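PDB 1B65: protein (aminopeptidase) from Ochrobactrum anthropi, which acts as an L-aminopeptidase and D-Ala-esterase/amidase, probably releasing N-terminal L-residues from peptides, with a variant Ntn hydrolase fold. Local coordinates for residues G34-E44 with A55-M66. Numbering follows the deposited sequence.
Sequences GVGVGFQTIIE and ARSGVTAILPHM
Gly36 pairs with Leu63 and Gly38 with Ala61 through doubled backbone hydrogen bonds, and the same antiparallel pattern runs on to Ile42 and Ser57. Packing is close at the Gly36 end. There Met66 curls back over the strand: its N bonds to Gly34 O at 2.9 Å, and the bend at chi3 (139°) lays the thioether over Gly36, CE 3.5 Å from Gly36 CA and SD filling the place a side chain would take. On the other face, which carries Val37 and Phe39, Val35 CG1 and Ile62 CG2 lie side by side at 3.7 Å. Midway, Thr60 OG1 sits in the plane of the Phe39 ring at its edge, 3.4 Å from Phe39 CD1, while OG1 accepts a hydrogen bond from Gly182 N. The Glu44 end is looser and wetter. One water bridges Glu44 OE1 and Ala55 N, the same OE1 forms a salt bridge with Arg48, and Ile43 is exposed. Arg56 gives only a weak NE bond to Glu44 O (3.0 Å, 128°); its stronger tie is the salt bridge to Asp352. Strand 36-43 is outermost in a four-stranded mixed sheet within the chain, strand 56-63 pairs antiparallel with strand 103-107 on its other edge, and helix 160-168 covers the face carrying Gln40, Ile42, Val59 and Ala61.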
loop_
_atom_site.group_PDB
_atom_site.type_symbol
_atom_site.label_atom_id
_atom_site.label_comp_id
_atom_site.label_asym_id
_atom_site.label_seq_id
_atom_site.Cartn_x
_atom_site.Cartn_y
_atom_site.Cartn_z
ATOM N N GLY A 34 28.054 3.616 -14.266
ATOM C CA GLY A 34 27.780 4.975 -13.814
ATOM C C GLY A 34 27.523 5.084 -12.318
ATOM O O GLY A 34 27.418 6.210 -11.888
ATOM N N VAL A 35 27.353 3.953 -11.622
ATOM C CA VAL A 35 27.041 4.048 -10.191
ATOM C C VAL A 35 28.332 4.129 -9.392
ATOM O O VAL A 35 29.177 3.241 -9.559
ATOM C CB VAL A 35 26.233 2.818 -9.727
ATOM C CG1 VAL A 35 26.097 2.826 -8.194
ATOM C CG2 VAL A 35 24.865 2.878 -10.418
ATOM N N GLY A 36 28.449 5.110 -8.533
ATOM C CA GLY A 36 29.721 5.199 -7.738
ATOM C C GLY A 36 29.371 5.045 -6.258
ATOM O O GLY A 36 28.232 5.303 -5.823
ATOM N N VAL A 37 30.335 4.624 -5.439
ATOM C CA VAL A 37 30.118 4.465 -4.000
ATOM C C VAL A 37 31.222 5.239 -3.278
ATOM O O VAL A 37 32.376 5.150 -3.726
ATOM C CB VAL A 37 30.212 2.979 -3.588
ATOM C CG1 VAL A 37 30.135 2.764 -2.089
ATOM C CG2 VAL A 37 29.100 2.170 -4.282
ATOM N N GLY A 38 30.847 5.997 -2.256
ATOM C CA GLY A 38 31.865 6.700 -1.477
ATOM C C GLY A 38 31.593 6.480 0.014
ATOM O O GLY A 38 30.440 6.246 0.408
ATOM N N PHE A 39 32.676 6.509 0.805
ATOM C CA PHE A 39 32.509 6.268 2.231
ATOM C C PHE A 39 33.247 7.309 3.085
ATOM O O PHE A 39 34.282 7.849 2.650
ATOM C CB PHE A 39 33.143 4.934 2.656
ATOM C CG PHE A 39 32.588 3.677 2.051
ATOM C CD1 PHE A 39 31.312 3.213 2.366
ATOM C CD2 PHE A 39 33.330 2.976 1.132
ATOM C CE1 PHE A 39 30.842 2.042 1.812
ATOM C CE2 PHE A 39 32.871 1.819 0.561
ATOM C CZ PHE A 39 31.609 1.339 0.885
ATOM N N GLN A 40 32.697 7.526 4.275
ATOM C CA GLN A 40 33.397 8.291 5.307
ATOM C C GLN A 40 33.366 7.373 6.530
ATOM O O GLN A 40 32.262 6.934 6.904
ATOM C CB GLN A 40 32.867 9.687 5.571
ATOM C CG GLN A 40 33.359 10.270 6.900
ATOM C CD GLN A 40 34.813 10.677 6.800
ATOM O OE1 GLN A 40 35.616 10.119 6.054
ATOM N NE2 GLN A 40 35.182 11.679 7.598
ATOM N N THR A 41 34.515 7.031 7.105
ATOM C CA THR A 41 34.510 6.063 8.219
ATOM C C THR A 41 35.105 6.689 9.461
ATOM O O THR A 41 36.241 7.196 9.392
ATOM C CB THR A 41 35.338 4.844 7.765
ATOM O OG1 THR A 41 34.703 4.252 6.602
ATOM C CG2 THR A 41 35.461 3.784 8.869
ATOM N N ILE A 42 34.395 6.612 10.575
ATOM C CA ILE A 42 34.870 7.208 11.827
ATOM C C ILE A 42 35.134 6.101 12.820
ATOM O O ILE A 42 34.187 5.391 13.192
ATOM C CB ILE A 42 33.820 8.195 12.394
ATOM C CG1 ILE A 42 33.541 9.316 11.383
ATOM C CG2 ILE A 42 34.306 8.765 13.725
ATOM C CD1 ILE A 42 32.266 10.110 11.652
ATOM N N ILE A 43 36.406 5.799 13.144
ATOM C CA ILE A 43 36.651 4.736 14.114
ATOM C C ILE A 43 37.499 5.340 15.238
ATOM O O ILE A 43 38.676 5.614 14.967
ATOM C CB ILE A 43 37.420 3.539 13.522
ATOM C CG1 ILE A 43 36.504 2.836 12.511
ATOM C CG2 ILE A 43 37.769 2.531 14.626
ATOM C CD1 ILE A 43 37.059 1.614 11.825
ATOM N N GLU A 44 36.928 5.587 16.401
ATOM C CA GLU A 44 37.656 6.162 17.524
ATOM C C GLU A 44 37.538 5.169 18.664
ATOM O O GLU A 44 36.609 4.355 18.642
ATOM C CB GLU A 44 37.107 7.528 17.961
ATOM C CG GLU A 44 37.321 8.544 16.868
ATOM C CD GLU A 44 36.650 9.876 17.003
ATOM O OE1 GLU A 44 36.067 10.165 18.070
ATOM O OE2 GLU A 44 36.716 10.623 16.008
ATOM N N ALA A 55 33.052 6.887 19.444
ATOM C CA ALA A 55 32.294 7.018 18.202
ATOM C C ALA A 55 32.894 6.059 17.176
ATOM O O ALA A 55 34.078 6.076 16.882
ATOM C CB ALA A 55 32.419 8.447 17.693
ATOM N N ARG A 56 32.047 5.142 16.691
ATOM C CA ARG A 56 32.382 4.250 15.608
ATOM C C ARG A 56 31.161 4.321 14.640
ATOM O O ARG A 56 30.187 3.694 15.006
ATOM C CB ARG A 56 32.546 2.793 16.030
ATOM C CG ARG A 56 33.860 2.604 16.818
ATOM C CD ARG A 56 33.609 2.455 18.272
ATOM N NE ARG A 56 34.751 1.998 19.099
ATOM C CZ ARG A 56 34.518 1.261 20.177
ATOM N NH1 ARG A 56 33.272 0.924 20.505
ATOM N NH2 ARG A 56 35.514 0.830 20.962
ATOM N N SER A 57 31.255 5.118 13.597
ATOM C CA SER A 57 30.107 5.255 12.687
ATOM C C SER A 57 30.603 5.776 11.355
ATOM O O SER A 57 31.797 5.762 11.034
ATOM C CB SER A 57 29.081 6.196 13.320
ATOM O OG SER A 57 27.766 6.018 12.764
ATOM N N GLY A 58 29.673 6.255 10.511
ATOM C CA GLY A 58 30.173 6.756 9.222
ATOM C C GLY A 58 28.936 6.941 8.341
ATOM O O GLY A 58 27.809 6.829 8.781
ATOM N N VAL A 59 29.309 7.123 7.086
ATOM C CA VAL A 59 28.326 7.409 6.040
ATOM C C VAL A 59 28.715 6.684 4.750
ATOM O O VAL A 59 29.889 6.612 4.386
ATOM C CB VAL A 59 28.342 8.919 5.708
ATOM C CG1 VAL A 59 27.234 9.284 4.722
ATOM C CG2 VAL A 59 28.195 9.858 6.910
ATOM N N THR A 60 27.681 6.155 4.100
ATOM C CA THR A 60 27.875 5.496 2.806
ATOM C C THR A 60 27.116 6.313 1.769
ATOM O O THR A 60 25.986 6.725 2.076
ATOM C CB THR A 60 27.312 4.061 2.888
ATOM O OG1 THR A 60 28.171 3.320 3.774
ATOM C CG2 THR A 60 27.357 3.375 1.532
ATOM N N ALA A 61 27.669 6.594 0.603
ATOM C CA ALA A 61 26.900 7.322 -0.419
ATOM C C ALA A 61 26.953 6.542 -1.725
ATOM O O ALA A 61 27.995 6.019 -2.096
ATOM C CB ALA A 61 27.548 8.697 -0.620
ATOM N N ILE A 62 25.809 6.322 -2.347
ATOM C CA ILE A 62 25.770 5.614 -3.636
ATOM C C ILE A 62 25.199 6.618 -4.638
ATOM O O ILE A 62 24.040 7.034 -4.488
ATOM C CB ILE A 62 24.826 4.398 -3.487
ATOM C CG1 ILE A 62 25.369 3.464 -2.389
ATOM C CG2 ILE A 62 24.737 3.675 -4.837
ATOM C CD1 ILE A 62 24.279 2.694 -1.686
ATOM N N LEU A 63 25.911 6.956 -5.688
ATOM C CA LEU A 63 25.384 7.959 -6.632
ATOM C C LEU A 63 25.271 7.394 -8.032
ATOM O O LEU A 63 26.288 7.034 -8.626
ATOM C CB LEU A 63 26.407 9.091 -6.697
ATOM C CG LEU A 63 26.076 10.548 -6.871
ATOM C CD1 LEU A 63 27.127 11.305 -7.704
ATOM C CD2 LEU A 63 24.649 10.892 -7.264
ATOM N N PRO A 64 24.071 7.312 -8.558
ATOM C CA PRO A 64 23.847 6.844 -9.933
ATOM C C PRO A 64 24.243 7.928 -10.930
ATOM O O PRO A 64 24.234 9.114 -10.577
ATOM C CB PRO A 64 22.353 6.608 -9.993
ATOM C CG PRO A 64 21.827 6.732 -8.600
ATOM C CD PRO A 64 22.793 7.634 -7.848
ATOM N N HIS A 65 24.635 7.597 -12.154
ATOM C CA HIS A 65 25.005 8.542 -13.200
ATOM C C HIS A 65 25.963 9.586 -12.663
ATOM O O HIS A 65 25.799 10.796 -12.839
ATOM C CB HIS A 65 23.742 9.226 -13.756
ATOM C CG HIS A 65 22.821 8.258 -14.429
ATOM N ND1 HIS A 65 23.211 7.461 -15.488
ATOM C CD2 HIS A 65 21.502 8.003 -14.204
ATOM C CE1 HIS A 65 22.161 6.746 -15.885
ATOM N NE2 HIS A 65 21.140 7.045 -15.125
ATOM N N MET A 66 27.064 9.132 -12.035
ATOM C CA MET A 66 27.924 10.082 -11.333
ATOM C C MET A 66 28.628 11.068 -12.235
ATOM O O MET A 66 29.026 12.147 -11.786
ATOM C CB MET A 66 28.859 9.337 -10.358
ATOM C CG MET A 66 29.864 8.543 -11.111
ATOM S SD MET A 66 30.996 7.665 -9.959
ATOM C CE MET A 66 31.022 6.142 -10.903
HETATM O O HOH W 1 35.041 8.835 20.223
#